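Local coordinates for uncharacterized protein MJ1062 (Methanocaldococcus jannaschii, PDB 3EO4) that is of unknown function but probably acts as an acyltransferase through this C-terminal GNAT-type domain of a longer protein with a glycosyltransferase-like region, at residues G79-S84 with P91-L96; H128-E133 with E157-V162. One frame throughout, in Å; residues are numbered along the deposited sequence.

Contact 1 (G79-S84 with P91-L96)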
ATOM      1  N   GLY A  79       0.913   0.080   9.632  1.00 13.40           N
ATOM      2  CA  GLY A  79       1.072  -1.370   9.548  1.00 13.73           C
ATOM      3  C   GLY A  79      -0.146  -2.112  10.039  1.00 15.11           C
ATOM      4  O   GLY A  79      -1.215  -1.515  10.263  1.00 14.52           O
ATOM      5  N   SER A  80       0.011  -3.424  10.221  1.00 15.92           N
ATOM      6  CA  SER A  80      -1.045  -4.233  10.766  1.00 17.35           C
ATOM      7  C   SER A  80      -0.489  -5.283  11.713  1.00 18.01           C
ATOM      8  O   SER A  80       0.590  -5.844  11.466  1.00 18.36           O
ATOM      9  CB  SER A  80      -1.809  -4.911   9.652  1.00 17.00           C
ATOM     10  OG  SER A  80      -2.903  -5.640  10.212  1.00 21.39           O
ATOM     11  N   VAL A  81      -1.242  -5.560  12.778  1.00 18.00           N
ATOM     12  CA  VAL A  81      -0.886  -6.612  13.743  1.00 17.48           C
ATOM     13  C   VAL A  81      -2.132  -7.457  13.968  1.00 18.01           C
ATOM     14  O   VAL A  81      -3.256  -6.936  13.902  1.00 17.86           O
ATOM     15  CB  VAL A  81      -0.290  -6.021  15.063  1.00 17.74           C
ATOM     16  CG1 VAL A  81      -1.336  -5.248  15.861  1.00 14.75           C
ATOM     17  CG2 VAL A  81       0.420  -7.109  15.913  1.00 15.15           C
ATOM     18  N   ASN A  82      -1.939  -8.759  14.178  1.00 18.47           N
ATOM     19  CA  ASN A  82      -3.041  -9.725  14.209  1.00 18.92           C
ATOM     20  C   ASN A  82      -2.723 -10.918  15.119  1.00 19.34           C
ATOM     21  O   ASN A  82      -1.542 -11.196  15.373  1.00 18.52           O
ATOM     22  CB  ASN A  82      -3.392 -10.221  12.788  1.00 18.98           C
ATOM     23  CG  ASN A  82      -2.265 -11.029  12.142  1.00 21.45           C
ATOM     24  OD1 ASN A  82      -1.787 -12.016  12.705  1.00 25.48           O
ATOM     25  ND2 ASN A  82      -1.866 -10.637  10.945  1.00 20.11           N
ATOM     26  N   VAL A  83      -3.782 -11.576  15.632  1.00 18.88           N
ATOM     27  CA  VAL A  83      -3.693 -12.854  16.366  1.00 18.46           C
ATOM     28  C   VAL A  83      -4.699 -13.795  15.768  1.00 17.83           C
ATOM     29  O   VAL A  83      -5.826 -13.409  15.498  1.00 16.72           O
ATOM     30  CB  VAL A  83      -4.012 -12.743  17.882  1.00 18.52           C
ATOM     31  CG1 VAL A  83      -3.088 -11.760  18.526  1.00 21.65           C
ATOM     32  CG2 VAL A  83      -5.412 -12.239  18.104  1.00 18.93           C
ATOM     33  N   SER A  84      -4.285 -15.032  15.570  1.00 17.85           N
ATOM     34  CA  SER A  84      -5.173 -16.026  15.004  1.00 19.30           C
ATOM     35  C   SER A  84      -5.022 -17.299  15.838  1.00 19.15           C
ATOM     36  O   SER A  84      -4.190 -17.340  16.753  1.00 19.94           O
ATOM     37  CB  SER A  84      -4.822 -16.247  13.529  1.00 19.09           C
ATOM     38  OG  SER A  84      -3.467 -16.643  13.379  1.00 20.29           O
ATOM     39  N   PRO A  91      -2.298 -18.928  20.718  1.00 17.86           N
ATOM     40  CA  PRO A  91      -2.577 -18.210  19.491  1.00 17.65           C
ATOM     41  C   PRO A  91      -1.310 -17.708  18.789  1.00 17.50           C
ATOM     42  O   PRO A  91      -0.251 -17.489  19.431  1.00 17.26           O
ATOM     43  CB  PRO A  91      -3.447 -17.032  19.961  1.00 17.86           C
ATOM     44  CG  PRO A  91      -3.116 -16.869  21.380  1.00 18.38           C
ATOM     45  CD  PRO A  91      -2.847 -18.242  21.898  1.00 17.35           C
ATOM     46  N   GLU A  92      -1.451 -17.524  17.484  1.00 17.06           N
ATOM     47  CA  GLU A  92      -0.380 -17.074  16.617  1.00 17.97           C
ATOM     48  C   GLU A  92      -0.472 -15.564  16.363  1.00 17.80           C
ATOM     49  O   GLU A  92      -1.550 -15.041  16.031  1.00 17.60           O
ATOM     50  CB  GLU A  92      -0.441 -17.834  15.309  1.00 17.18           C
ATOM     51  CG  GLU A  92       0.648 -17.431  14.339  1.00 19.86           C
ATOM     52  CD  GLU A  92       0.588 -18.240  13.049  1.00 22.97           C
ATOM     53  OE1 GLU A  92       0.104 -19.376  13.079  1.00 24.33           O
ATOM     54  OE2 GLU A  92       1.044 -17.752  12.001  1.00 26.44           O
ATOM     55  N   ILE A  93       0.664 -14.877  16.509  1.00 17.96           N
ATOM     56  CA  ILE A  93       0.730 -13.416  16.299  1.00 18.55           C
ATOM     57  C   ILE A  93       1.415 -13.132  14.971  1.00 18.49           C
ATOM     58  O   ILE A  93       2.495 -13.666  14.706  1.00 17.44           O
ATOM     59  CB  ILE A  93       1.581 -12.694  17.399  1.00 18.80           C
ATOM     60  CG1 ILE A  93       1.244 -13.180  18.803  1.00 18.07           C
ATOM     61  CG2 ILE A  93       1.538 -11.141  17.260  1.00 19.46           C
ATOM     62  CD1 ILE A  93      -0.101 -12.884  19.187  1.00 16.53           C
ATOM     63  N   GLY A  94       0.803 -12.259  14.170  1.00 18.64           N
ATOM     64  CA  GLY A  94       1.409 -11.757  12.930  1.00 18.47           C
ATOM     65  C   GLY A  94       1.586 -10.242  12.974  1.00 18.70           C
ATOM     66  O   GLY A  94       0.781  -9.524  13.596  1.00 17.19           O
ATOM     67  N   ILE A  95       2.641  -9.744  12.333  1.00 18.53           N
ATOM     68  CA  ILE A  95       2.898  -8.302  12.343  1.00 19.41           C
ATOM     69  C   ILE A  95       3.497  -7.890  10.998  1.00 20.02           C
ATOM     70  O   ILE A  95       4.270  -8.639  10.403  1.00 20.07           O
ATOM     71  CB  ILE A  95       3.840  -7.878  13.560  1.00 19.93           C
ATOM     72  CG1 ILE A  95       4.256  -6.405  13.520  1.00 20.50           C
ATOM     73  CG2 ILE A  95       5.137  -8.715  13.586  1.00 19.59           C
ATOM     74  CD1 ILE A  95       3.420  -5.516  14.422  1.00 26.11           C
ATOM     75  N   LEU A  96       3.171  -6.682  10.552  1.00 20.45           N
ATOM     76  CA  LEU A  96       3.672  -6.144   9.307  1.00 21.39           C
ATOM     77  C   LEU A  96       3.697  -4.634   9.480  1.00 21.10           C
ATOM     78  O   LEU A  96       2.691  -4.065   9.845  1.00 22.02           O
ATOM     79  CB  LEU A  96       2.686  -6.532   8.215  1.00 21.79           C
ATOM     80  CG  LEU A  96       2.664  -6.043   6.778  1.00 24.00           C
ATOM     81  CD1 LEU A  96       1.478  -6.766   6.095  1.00 23.74           C
ATOM     82  CD2 LEU A  96       2.464  -4.555   6.635  1.00 26.69           C
TER
HETATM   83  O   HOH W   1      -1.682 -14.691  13.095  1.00 27.36           O
HETATM   84  O   HOH W   2      -2.979 -18.883  11.653  1.00 42.56           O

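Contact 2 (H128-E133 with E157-V162)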
ATOM      1  N   HIS A 128       2.496 -17.527  20.095  1.00 15.95           N
ATOM      2  CA  HIS A 128       3.624 -17.827  19.228  1.00 16.11           C
ATOM      3  C   HIS A 128       3.635 -16.992  17.962  1.00 16.37           C
ATOM      4  O   HIS A 128       2.673 -16.303  17.665  1.00 17.22           O
ATOM      5  CB  HIS A 128       3.717 -19.336  18.916  1.00 15.12           C
ATOM      6  CG  HIS A 128       2.622 -19.854  18.034  1.00 14.60           C
ATOM      7  ND1 HIS A 128       1.441 -20.358  18.528  1.00 14.50           N
ATOM      8  CD2 HIS A 128       2.550 -19.988  16.689  1.00 14.80           C
ATOM      9  CE1 HIS A 128       0.678 -20.761  17.527  1.00 12.88           C
ATOM     10  NE2 HIS A 128       1.330 -20.550  16.399  1.00 12.23           N
ATOM     11  N   ALA A 129       4.742 -17.058  17.232  1.00 16.93           N
ATOM     12  CA  ALA A 129       4.899 -16.388  15.935  1.00 16.81           C
ATOM     13  C   ALA A 129       5.560 -17.404  14.995  1.00 16.46           C
ATOM     14  O   ALA A 129       6.353 -18.212  15.444  1.00 16.80           O
ATOM     15  CB  ALA A 129       5.770 -15.141  16.083  1.00 15.83           C
ATOM     16  N   ARG A 130       5.195 -17.393  13.719  1.00 16.82           N
ATOM     17  CA  ARG A 130       5.857 -18.227  12.700  1.00 18.59           C
ATOM     18  C   ARG A 130       6.728 -17.285  11.892  1.00 17.84           C
ATOM     19  O   ARG A 130       6.233 -16.272  11.386  1.00 17.68           O
ATOM     20  CB  ARG A 130       4.848 -18.941  11.764  1.00 18.64           C
ATOM     21  CG  ARG A 130       3.750 -19.724  12.484  1.00 22.10           C
ATOM     22  CD  ARG A 130       2.792 -20.449  11.491  1.00 23.83           C
ATOM     23  NE  ARG A 130       3.487 -21.539  10.840  1.00 22.60           N
ATOM     24  CZ  ARG A 130       3.234 -22.827  11.002  1.00 24.74           C
ATOM     25  NH1 ARG A 130       2.242 -23.244  11.792  1.00 24.93           N
ATOM     26  NH2 ARG A 130       3.975 -23.708  10.333  1.00 22.41           N
ATOM     27  N   ILE A 131       8.019 -17.599  11.791  1.00 17.38           N
ATOM     28  CA  ILE A 131       8.959 -16.675  11.157  1.00 17.08           C
ATOM     29  C   ILE A 131       9.878 -17.380  10.162  1.00 17.83           C
ATOM     30  O   ILE A 131      10.463 -18.445  10.467  1.00 17.62           O
ATOM     31  CB  ILE A 131       9.800 -15.870  12.199  1.00 17.32           C
ATOM     32  CG1 ILE A 131       8.918 -15.283  13.326  1.00 16.82           C
ATOM     33  CG2 ILE A 131      10.550 -14.719  11.525  1.00 16.00           C
ATOM     34  CD1 ILE A 131       9.724 -14.698  14.521  1.00 11.44           C
ATOM     35  N   LEU A 132      10.000 -16.793   8.973  1.00 18.21           N
ATOM     36  CA  LEU A 132      10.973 -17.301   7.997  1.00 19.02           C
ATOM     37  C   LEU A 132      12.397 -16.950   8.436  1.00 19.10           C
ATOM     38  O   LEU A 132      12.651 -15.856   8.983  1.00 18.32           O
ATOM     39  CB  LEU A 132      10.729 -16.741   6.604  1.00 18.89           C
ATOM     40  CG  LEU A 132       9.615 -17.207   5.684  1.00 20.47           C
ATOM     41  CD1 LEU A 132      10.075 -16.843   4.305  1.00 22.45           C
ATOM     42  CD2 LEU A 132       9.300 -18.729   5.753  1.00 18.77           C
ATOM     43  N   GLU A 133      13.290 -17.903   8.216  1.00 18.78           N
ATOM     44  CA  GLU A 133      14.687 -17.803   8.574  1.00 20.11           C
ATOM     45  C   GLU A 133      15.344 -16.512   8.110  1.00 20.12           C
ATOM     46  O   GLU A 133      16.277 -16.048   8.765  1.00 21.30           O
ATOM     47  CB  GLU A 133      15.466 -18.958   7.957  1.00 20.89           C
ATOM     48  CG  GLU A 133      15.196 -20.266   8.606  1.00 24.27           C
ATOM     49  CD  GLU A 133      15.936 -21.392   7.942  1.00 28.58           C
ATOM     50  OE1 GLU A 133      16.039 -21.354   6.694  1.00 31.81           O
ATOM     51  OE2 GLU A 133      16.400 -22.315   8.659  1.00 29.15           O
ATOM     52  N   GLU A 157      11.033 -22.150   7.970  1.00 19.65           N
ATOM     53  CA  GLU A 157      10.117 -21.454   8.876  1.00 19.19           C
ATOM     54  C   GLU A 157      10.266 -22.019  10.311  1.00 19.05           C
ATOM     55  O   GLU A 157      10.376 -23.241  10.504  1.00 18.35           O
ATOM     56  CB  GLU A 157       8.688 -21.648   8.373  1.00 18.63           C
ATOM     57  CG  GLU A 157       7.615 -20.827   9.056  1.00 21.02           C
ATOM     58  CD  GLU A 157       6.213 -21.240   8.620  1.00 21.88           C
ATOM     59  OE1 GLU A 157       5.862 -22.424   8.776  1.00 21.84           O
ATOM     60  OE2 GLU A 157       5.458 -20.382   8.139  1.00 24.65           O
ATOM     61  N   TRP A 158      10.264 -21.122  11.300  1.00 18.72           N
ATOM     62  CA  TRP A 158      10.457 -21.481  12.699  1.00 17.92           C
ATOM     63  C   TRP A 158       9.350 -20.935  13.577  1.00 18.09           C
ATOM     64  O   TRP A 158       8.877 -19.818  13.370  1.00 17.34           O
ATOM     65  CB  TRP A 158      11.783 -20.905  13.204  1.00 17.96           C
ATOM     66  CG  TRP A 158      12.904 -21.523  12.531  1.00 19.20           C
ATOM     67  CD1 TRP A 158      13.555 -21.057  11.439  1.00 19.77           C
ATOM     68  CD2 TRP A 158      13.481 -22.792  12.840  1.00 20.54           C
ATOM     69  NE1 TRP A 158      14.530 -21.938  11.059  1.00 21.21           N
ATOM     70  CE2 TRP A 158      14.502 -23.021  11.901  1.00 20.50           C
ATOM     71  CE3 TRP A 158      13.244 -23.753  13.833  1.00 20.32           C
ATOM     72  CZ2 TRP A 158      15.292 -24.161  11.922  1.00 19.27           C
ATOM     73  CZ3 TRP A 158      14.031 -24.894  13.854  1.00 19.09           C
ATOM     74  CH2 TRP A 158      15.043 -25.085  12.903  1.00 20.61           C
ATOM     75  N   ILE A 159       8.964 -21.723  14.574  1.00 17.96           N
ATOM     76  CA  ILE A 159       8.028 -21.265  15.591  1.00 17.35           C
ATOM     77  C   ILE A 159       8.828 -20.780  16.787  1.00 17.32           C
ATOM     78  O   ILE A 159       9.789 -21.456  17.213  1.00 17.78           O
ATOM     79  CB  ILE A 159       7.115 -22.407  16.072  1.00 17.78           C
ATOM     80  CG1 ILE A 159       6.645 -23.283  14.891  1.00 17.42           C
ATOM     81  CG2 ILE A 159       5.989 -21.867  16.960  1.00 16.60           C
ATOM     82  CD1 ILE A 159       5.995 -22.519  13.767  1.00 18.94           C
ATOM     83  N   TYR A 160       8.421 -19.615  17.286  1.00 15.84           N
ATOM     84  CA  TYR A 160       8.973 -18.941  18.431  1.00 16.12           C
ATOM     85  C   TYR A 160       7.812 -18.755  19.408  1.00 16.41           C
ATOM     86  O   TYR A 160       6.757 -18.268  18.998  1.00 15.51           O
ATOM     87  CB  TYR A 160       9.476 -17.548  18.014  1.00 15.95           C
ATOM     88  CG  TYR A 160      10.757 -17.549  17.222  1.00 16.40           C
ATOM     89  CD1 TYR A 160      11.942 -17.163  17.817  1.00 16.48           C
ATOM     90  CD2 TYR A 160      10.781 -17.925  15.869  1.00 17.78           C
ATOM     91  CE1 TYR A 160      13.130 -17.175  17.111  1.00 15.98           C
ATOM     92  CE2 TYR A 160      11.970 -17.937  15.147  1.00 18.06           C
ATOM     93  CZ  TYR A 160      13.133 -17.566  15.787  1.00 18.69           C
ATOM     94  OH  TYR A 160      14.307 -17.544  15.107  1.00 20.21           O
ATOM     95  N   GLU A 161       7.997 -19.125  20.681  1.00 16.37           N
ATOM     96  CA  GLU A 161       6.898 -19.109  21.654  1.00 17.10           C
ATOM     97  C   GLU A 161       7.251 -18.274  22.852  1.00 16.88           C
ATOM     98  O   GLU A 161       8.430 -18.108  23.177  1.00 17.45           O
ATOM     99  CB  GLU A 161       6.525 -20.511  22.136  1.00 16.58           C
ATOM    100  CG  GLU A 161       6.265 -21.489  21.023  1.00 20.92           C
ATOM    101  CD  GLU A 161       5.468 -22.726  21.450  1.00 26.88           C
ATOM    102  OE1 GLU A 161       4.935 -23.411  20.542  1.00 29.34           O
ATOM    103  OE2 GLU A 161       5.367 -23.017  22.675  1.00 28.56           O
ATOM    104  N   VAL A 162       6.227 -17.770  23.522  1.00 16.51           N
ATOM    105  CA  VAL A 162       6.428 -17.002  24.734  1.00 16.87           C
ATOM    106  C   VAL A 162       5.347 -17.385  25.743  1.00 17.85           C
ATOM    107  O   VAL A 162       4.211 -17.735  25.359  1.00 18.48           O
ATOM    108  CB  VAL A 162       6.383 -15.471  24.440  1.00 16.43           C
ATOM    109  CG1 VAL A 162       4.947 -14.952  24.400  1.00 16.04           C
ATOM    110  CG2 VAL A 162       7.242 -14.685  25.430  1.00 15.48           C
TER

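Contact 1 (G79-S84 with P91-L96)
Ser-84 and Glu-92 face each other near the turn of a beta hairpin, as a hydrogen-bonded pair in which Ser-84 N meets Glu-92 O at 2.8 Å and Glu-92 N answers to Ser-84 O. Beside them a water works as a three-way clip: it accepts from Ser-84 OG (2.7 Å) and donates to Asn-82 OD1 (2.7 Å) and to Glu-92 O. The serine can reach it because its OG sits between the backbone N and the carbonyl carbon (chi1 57°). Two residues on, Gly-94 pairs with Asn-82, whose carboxamide leans over the glycine backbone with OD1 3.2 Å from Gly-94 CA, an approach open to it because Gly-94 has no side chain on that face. Asn-82 ND2 is hydrogen-bonded to a bound MES molecule, probably from the crystallisation liquor. Leu-96 pairs with Ser-80 through two backbone bonds, its side chain directed to the face where Trp-30 and Arg-31 of helix 24-31 pack. The other face is apolar: Val-83 CG1 presses tightly on Ile-93 CD1 (3.3 Å), and Val-81 CG2 meets Ile-95 CD1 at 3.7 Å, both valines resting on Val-115 of helix 107-121. Such a regular antiparallel hairpin, covered by helices on both faces, belongs to the central sheet of the GNAT acetyltransferase fold.

Contact 2 (H128-E133 with E157-V162)
Arg-130 and Glu-157 form a salt bridge on one face of the strand pair, with NH2 donating to Glu-157 OE1 at 2.8 Å. The carboxylate oxygen lies in the guanidinium plane, yet the arginine comes to it from above the carboxylate plane, for the two groups are turned 62° apart. Arg-130 NE adds a weak bond to the same oxygen. A bend at chi3 (70°) curls the arginine over Ile-159, whose CD1 lies beneath the centre of one guanidinium face, 3.9 Å from its plane. Arg-154 binds OE2 of Glu-157, and the carboxylate is thus held by two positive charges, which would probably favour its ionised form. A leucine in place of Arg-130 would probably deprive OE1 of its charged mate and strip Ile-159 CD1 of the flat group covering it. Further along this face, Ile-159 CG2 packs against His-128 CB at 3.9 Å, while His-128 ND1 bonds to Asn-90.

The opposite face carries Ala-129, Ile-131 and two aromatic rings. Ile-131 and Tyr-160 cross at about a right angle, CD1 making an off-centre CH-pi contact 4.1 Å from the ring centroid; Ile-139 and Phe-142 of helix 136-144 cover this pair. Trp-158 ends the row: its NE1 donates within the indole plane to the anti side of Glu-133 OE2 (3.1 Å), and Lys-149 and Lys-152 make cation-pi contacts with the ring. Behind these side chains, Ala-129 with Tyr-160 and Ile-131 with Trp-158 are joined by paired backbone bonds, Ile-131 O accepting from Trp-158 N at 2.8 Å. Strand 157-163, inserted between 126-132 and 148-150 with helix 136-144 packed on one face, is characteristic of the C-terminal part of the GNAT fold.

Contact 1 closes before contact 2 opens, and their centres lie about 12 Å apart. Helix 107-121 leads from strand 92-97 of the first to strand 126-132 of the second in a beta-alpha-beta crossover. The two strands run side by side only at their starts, where His-128 lies between Pro-91 and Ile-93: Pro-91 O is 2.8 Å from His-128 N, and Ile-93 N 2.7 Å from His-128 O, both probable hydrogen bonds. Glu-92 also packs against His-128 and Arg-130. Beyond this junction the strands diverge, dividing the domain into a five-stranded and a three-stranded sheet. Such splaying forms the V-shaped cleft that in GNAT relatives receives acetyl-CoA, consistent with the family's assigned acyltransferase activity.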